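Long-range contact in putative invasin (Yersinia pseudotuberculosis IP 31758, PDB 5N40), which is an adhesin that probably helps the bacterium attach to host cells through its C-type lectin-like tip domain: residues Phe270-Ser284 and Arg312-Val325. The protein carries 1 engineered substitution. Residues are numbered along the deposited sequence; the frame is centred on the assembly and turned at random.
Sequences FNQSQAVAMCTVPSS and RSSTSAVIGQHFYV
Phe-270 O takes a hydrogen bond from Arg-312 NE within the C-type lectin-like adhesion domain, where helix 272-278 and the loop after it pack on strand end 312-313, the corner at Ser-314 and parts of the hairpin that follows. The Arg-312 NE to Phe-270 O bond is 2.8 Å long and nearly straight, at 172°. It lies in the guanidinium plane but comes in from above the carbonyl plane. Asn-271 and Gln-274 close a capping box at the helix start. The backbone N of Gln-272 sits over the centre of one guanidinium face, while Arg-312 NH2 bonds to the carbonyls of Gly-340 and Gly-344. The Gln-272 side chain bends at chi2 (72°), which brings its amide flat over one face of the His-322 ring, the planes 1° apart. His-322 ND1 in turn bonds to Asp-341. Gln-272 NE2 donates to Ser-313 O at 3.0 Å, which helps hold the amide over the ring. A water lies 2.9 Å from Gln-272 OE1, which also takes a weak bond from Arg-312 NH1. Past the helix, Cys-279 is tied to Cys-350 by a disulfide. Val-281 CG1 lies 3.3 Å from Arg-312 O, against the backbone of 312-313. Val-281 O accepts from Ser-314 OG, and Pro-282 O accepts from Ser-314 N. Ser-283 caps the next helix, and its CB rests near Thr-315 OG1. Finally, Ser-284 N donates almost straight to Thr-315 OG1 at 2.9 Å, and one water bonds both that OG1 and Ser-284 OG.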
loop_
_atom_site.group_PDB
_atom_site.type_symbol
_atom_site.label_atom_id
_atom_site.label_comp_id
_atom_site.label_asym_id
_atom_site.label_seq_id
_atom_site.Cartn_x
_atom_site.Cartn_y
_atom_site.Cartn_z
ATOM N N PHE A 270 30.407 1.464 25.997
ATOM C CA PHE A 270 31.422 0.789 26.793
ATOM C C PHE A 270 32.659 1.664 26.955
ATOM O O PHE A 270 33.015 2.435 26.062
ATOM C CB PHE A 270 31.848 -0.534 26.137
ATOM C CG PHE A 270 30.709 -1.455 25.830
ATOM C CD1 PHE A 270 29.971 -1.297 24.667
ATOM C CD2 PHE A 270 30.376 -2.478 26.701
ATOM C CE1 PHE A 270 28.917 -2.147 24.385
ATOM C CE2 PHE A 270 29.323 -3.329 26.422
ATOM C CZ PHE A 270 28.595 -3.162 25.261
ATOM N N ASN A 271 33.318 1.527 28.104
ATOM C CA ASN A 271 34.676 2.031 28.241
ATOM C C ASN A 271 35.641 0.942 27.784
ATOM O O ASN A 271 35.235 -0.155 27.390
ATOM C CB ASN A 271 34.966 2.487 29.675
ATOM C CG ASN A 271 34.936 1.349 30.684
ATOM O OD1 ASN A 271 34.966 0.170 30.331
ATOM N ND2 ASN A 271 34.889 1.710 31.965
ATOM N N GLN A 272 36.941 1.240 27.835
ATOM C CA GLN A 272 37.921 0.332 27.249
ATOM C C GLN A 272 37.936 -1.017 27.963
ATOM O O GLN A 272 37.960 -2.071 27.318
ATOM C CB GLN A 272 39.306 0.977 27.271
ATOM C CG GLN A 272 40.337 0.235 26.443
ATOM C CD GLN A 272 40.118 0.372 24.942
ATOM O OE1 GLN A 272 39.467 1.308 24.472
ATOM N NE2 GLN A 272 40.689 -0.558 24.180
ATOM N N SER A 273 37.928 -1.012 29.299
ATOM C CA SER A 273 38.025 -2.278 30.021
ATOM C C SER A 273 36.795 -3.148 29.787
ATOM O O SER A 273 36.909 -4.374 29.662
ATOM C CB SER A 273 38.232 -2.017 31.514
ATOM O OG SER A 273 37.155 -1.286 32.061
ATOM N N GLN A 274 35.611 -2.536 29.719
ATOM C CA GLN A 274 34.400 -3.298 29.429
ATOM C C GLN A 274 34.465 -3.925 28.045
ATOM O O GLN A 274 34.050 -5.075 27.850
ATOM C CB GLN A 274 33.174 -2.396 29.522
ATOM C CG GLN A 274 32.756 -1.999 30.915
ATOM C CD GLN A 274 31.612 -1.010 30.875
ATOM O OE1 GLN A 274 31.700 0.026 30.211
ATOM N NE2 GLN A 274 30.517 -1.337 31.556
ATOM N N ALA A 275 34.959 -3.171 27.063
ATOM C CA ALA A 275 35.017 -3.673 25.695
ATOM C C ALA A 275 35.902 -4.909 25.601
ATOM O O ALA A 275 35.488 -5.946 25.072
ATOM C CB ALA A 275 35.527 -2.577 24.762
ATOM N N VAL A 276 37.131 -4.819 26.115
ATOM C CA VAL A 276 38.069 -5.924 25.964
ATOM C C VAL A 276 37.628 -7.130 26.778
ATOM O O VAL A 276 37.951 -8.271 26.431
ATOM C CB VAL A 276 39.492 -5.473 26.345
ATOM C CG1 VAL A 276 39.915 -4.309 25.479
ATOM C CG2 VAL A 276 39.566 -5.098 27.821
ATOM N N ALA A 277 36.887 -6.912 27.867
ATOM C CA ALA A 277 36.321 -8.037 28.597
ATOM C C ALA A 277 35.208 -8.716 27.812
ATOM O O ALA A 277 34.953 -9.906 28.024
ATOM C CB ALA A 277 35.792 -7.577 29.956
ATOM N N MET A 278 34.558 -7.994 26.898
ATOM C CA MET A 278 33.422 -8.534 26.163
ATOM C C MET A 278 33.837 -9.281 24.904
ATOM O O MET A 278 33.230 -10.306 24.568
ATOM C CB MET A 278 32.463 -7.405 25.787
ATOM C CG MET A 278 31.301 -7.837 24.912
ATOM S SD MET A 278 30.152 -6.492 24.614
ATOM C CE MET A 278 31.166 -5.364 23.655
ATOM N N CYS A 279 34.841 -8.788 24.188
ATOM C CA CYS A 279 35.206 -9.381 22.906
ATOM C C CYS A 279 36.571 -8.849 22.483
ATOM O O CYS A 279 37.172 -8.002 23.153
ATOM C CB CYS A 279 34.144 -9.077 21.848
ATOM S SG CYS A 279 33.985 -7.324 21.452
ATOM N N THR A 280 37.052 -9.354 21.351
ATOM C CA THR A 280 38.254 -8.821 20.721
ATOM C C THR A 280 37.912 -7.496 20.050
ATOM O O THR A 280 37.006 -7.436 19.211
ATOM C CB THR A 280 38.807 -9.810 19.696
ATOM O OG1 THR A 280 39.109 -11.055 20.337
ATOM C CG2 THR A 280 40.070 -9.262 19.038
ATOM N N VAL A 281 38.636 -6.441 20.408
ATOM C CA VAL A 281 38.407 -5.119 19.830
ATOM C C VAL A 281 39.328 -4.963 18.626
ATOM O O VAL A 281 40.538 -5.222 18.742
ATOM C CB VAL A 281 38.635 -4.014 20.874
ATOM C CG1 VAL A 281 38.410 -2.636 20.273
ATOM C CG2 VAL A 281 37.724 -4.231 22.066
ATOM N N PRO A 282 38.827 -4.567 17.458
ATOM C CA PRO A 282 39.712 -4.439 16.296
ATOM C C PRO A 282 40.721 -3.313 16.478
ATOM O O PRO A 282 40.544 -2.389 17.276
ATOM C CB PRO A 282 38.750 -4.152 15.136
ATOM C CG PRO A 282 37.536 -3.573 15.787
ATOM C CD PRO A 282 37.425 -4.264 17.113
ATOM N N SER A 283 41.815 -3.414 15.730
ATOM C CA SER A 283 42.793 -2.343 15.728
ATOM C C SER A 283 42.216 -1.112 15.034
ATOM O O SER A 283 41.235 -1.189 14.290
ATOM C CB SER A 283 44.079 -2.785 15.026
ATOM O OG SER A 283 43.855 -2.971 13.636
ATOM N N SER A 284 42.845 0.039 15.276
ATOM C CA SER A 284 42.371 1.260 14.638
ATOM C C SER A 284 42.551 1.197 13.122
ATOM O O SER A 284 41.688 1.666 12.372
ATOM C CB SER A 284 43.077 2.479 15.234
ATOM O OG SER A 284 44.484 2.365 15.160
ATOM N N ARG A 312 35.553 2.051 19.566
ATOM C CA ARG A 312 36.799 1.779 20.272
ATOM C C ARG A 312 37.701 0.864 19.451
ATOM O O ARG A 312 37.235 -0.003 18.705
ATOM C CB ARG A 312 36.525 1.144 21.640
ATOM C CG ARG A 312 35.864 2.095 22.629
ATOM C CD ARG A 312 35.958 1.594 24.070
ATOM N NE ARG A 312 35.640 2.661 25.017
ATOM C CZ ARG A 312 36.484 3.625 25.375
ATOM N NH1 ARG A 312 37.715 3.665 24.873
ATOM N NH2 ARG A 312 36.100 4.554 26.239
ATOM N N SER A 313 39.008 1.072 19.592
ATOM C CA SER A 313 40.006 0.200 18.995
ATOM C C SER A 313 40.912 -0.352 20.084
ATOM O O SER A 313 40.902 0.103 21.230
ATOM C CB SER A 313 40.844 0.934 17.938
ATOM O OG SER A 313 42.025 1.484 18.509
ATOM N N SER A 314 41.715 -1.339 19.702
ATOM C CA SER A 314 42.669 -1.962 20.607
ATOM C C SER A 314 44.090 -1.457 20.393
ATOM O O SER A 314 45.033 -2.057 20.917
ATOM C CB SER A 314 42.628 -3.478 20.441
ATOM O OG SER A 314 42.864 -3.835 19.090
ATOM N N THR A 315 44.262 -0.371 19.641
ATOM C CA THR A 315 45.576 0.206 19.384
ATOM C C THR A 315 45.889 1.251 20.450
ATOM O O THR A 315 45.166 2.246 20.579
ATOM C CB THR A 315 45.620 0.838 17.993
ATOM O OG1 THR A 315 45.212 -0.123 17.012
ATOM C CG2 THR A 315 47.028 1.338 17.663
ATOM N N SER A 316 46.977 1.039 21.189
ATOM C CA SER A 316 47.408 1.996 22.202
ATOM C C SER A 316 47.961 3.258 21.552
ATOM O O SER A 316 48.792 3.186 20.641
ATOM C CB SER A 316 48.469 1.371 23.102
ATOM O OG SER A 316 47.977 0.204 23.735
ATOM N N ALA A 317 47.501 4.415 22.030
ATOM C CA ALA A 317 47.999 5.709 21.574
ATOM C C ALA A 317 49.092 6.226 22.504
ATOM O O ALA A 317 50.238 6.422 22.086
ATOM C CB ALA A 317 46.850 6.718 21.487
ATOM N N VAL A 318 48.741 6.454 23.767
ATOM C CA VAL A 318 49.679 6.804 24.816
ATOM C C VAL A 318 49.363 5.935 26.027
ATOM O O VAL A 318 48.398 5.172 26.029
ATOM C CB VAL A 318 49.625 8.302 25.175
ATOM C CG1 VAL A 318 50.007 9.146 23.971
ATOM C CG2 VAL A 318 48.234 8.686 25.677
ATOM N N ILE A 319 50.188 6.054 27.065
ATOM C CA ILE A 319 49.994 5.213 28.238
ATOM C C ILE A 319 48.607 5.485 28.806
ATOM O O ILE A 319 48.275 6.620 29.169
ATOM C CB ILE A 319 51.111 5.449 29.265
ATOM C CG1 ILE A 319 51.016 4.430 30.406
ATOM C CG2 ILE A 319 51.076 6.881 29.808
ATOM C CD1 ILE A 319 51.321 2.999 29.983
ATOM N N GLY A 320 47.774 4.449 28.845
ATOM C CA GLY A 320 46.442 4.557 29.407
ATOM C C GLY A 320 45.369 5.091 28.481
ATOM O O GLY A 320 44.259 5.368 28.952
ATOM N N GLN A 321 45.652 5.246 27.188
ATOM C CA GLN A 321 44.649 5.707 26.234
ATOM C C GLN A 321 44.790 4.949 24.924
ATOM O O GLN A 321 45.892 4.844 24.378
ATOM C CB GLN A 321 44.769 7.215 25.974
ATOM C CG GLN A 321 44.650 8.076 27.220
ATOM C CD GLN A 321 43.344 7.865 27.963
ATOM O OE1 GLN A 321 42.318 7.532 27.367
ATOM N NE2 GLN A 321 43.381 8.047 29.277
ATOM N N HIS A 322 43.671 4.440 24.414
ATOM C CA HIS A 322 43.633 3.764 23.127
ATOM C C HIS A 322 42.876 4.609 22.114
ATOM O O HIS A 322 41.903 5.293 22.449
ATOM C CB HIS A 322 42.974 2.386 23.237
ATOM C CG HIS A 322 43.742 1.408 24.070
ATOM N ND1 HIS A 322 43.821 1.499 25.443
ATOM C CD2 HIS A 322 44.458 0.311 23.725
ATOM C CE1 HIS A 322 44.554 0.502 25.907
ATOM N NE2 HIS A 322 44.950 -0.234 24.885
ATOM N N PHE A 323 43.328 4.545 20.864
ATOM C CA PHE A 323 42.659 5.262 19.792
ATOM C C PHE A 323 41.210 4.813 19.672
ATOM O O PHE A 323 40.893 3.638 19.854
ATOM C CB PHE A 323 43.358 5.017 18.457
ATOM C CG PHE A 323 44.722 5.640 18.354
ATOM C CD1 PHE A 323 44.863 7.004 18.164
ATOM C CD2 PHE A 323 45.859 4.855 18.418
ATOM C CE1 PHE A 323 46.118 7.579 18.059
ATOM C CE2 PHE A 323 47.115 5.425 18.314
ATOM C CZ PHE A 323 47.241 6.787 18.132
ATOM N N TYR A 324 40.341 5.763 19.346
ATOM C CA TYR A 324 38.994 5.482 18.889
ATOM C C TYR A 324 38.857 6.037 17.477
ATOM O O TYR A 324 39.648 6.881 17.045
ATOM C CB TYR A 324 37.950 6.083 19.843
ATOM C CG TYR A 324 38.194 7.524 20.256
ATOM C CD1 TYR A 324 37.884 8.575 19.401
ATOM C CD2 TYR A 324 38.704 7.834 21.514
ATOM C CE1 TYR A 324 38.088 9.890 19.780
ATOM C CE2 TYR A 324 38.909 9.146 21.899
ATOM C CZ TYR A 324 38.597 10.170 21.028
ATOM O OH TYR A 324 38.797 11.483 21.395
ATOM N N VAL A 325 37.864 5.547 16.740
ATOM C CA VAL A 325 37.708 5.889 15.332
ATOM C C VAL A 325 36.312 6.451 15.092
ATOM O O VAL A 325 35.313 5.873 15.536
ATOM C CB VAL A 325 37.964 4.673 14.425
ATOM C CG1 VAL A 325 37.907 5.089 12.963
ATOM C CG2 VAL A 325 39.315 4.030 14.745
HETATM O O HOH W 1 39.251 3.061 22.231
HETATM O O HOH W 2 46.083 0.193 14.245
#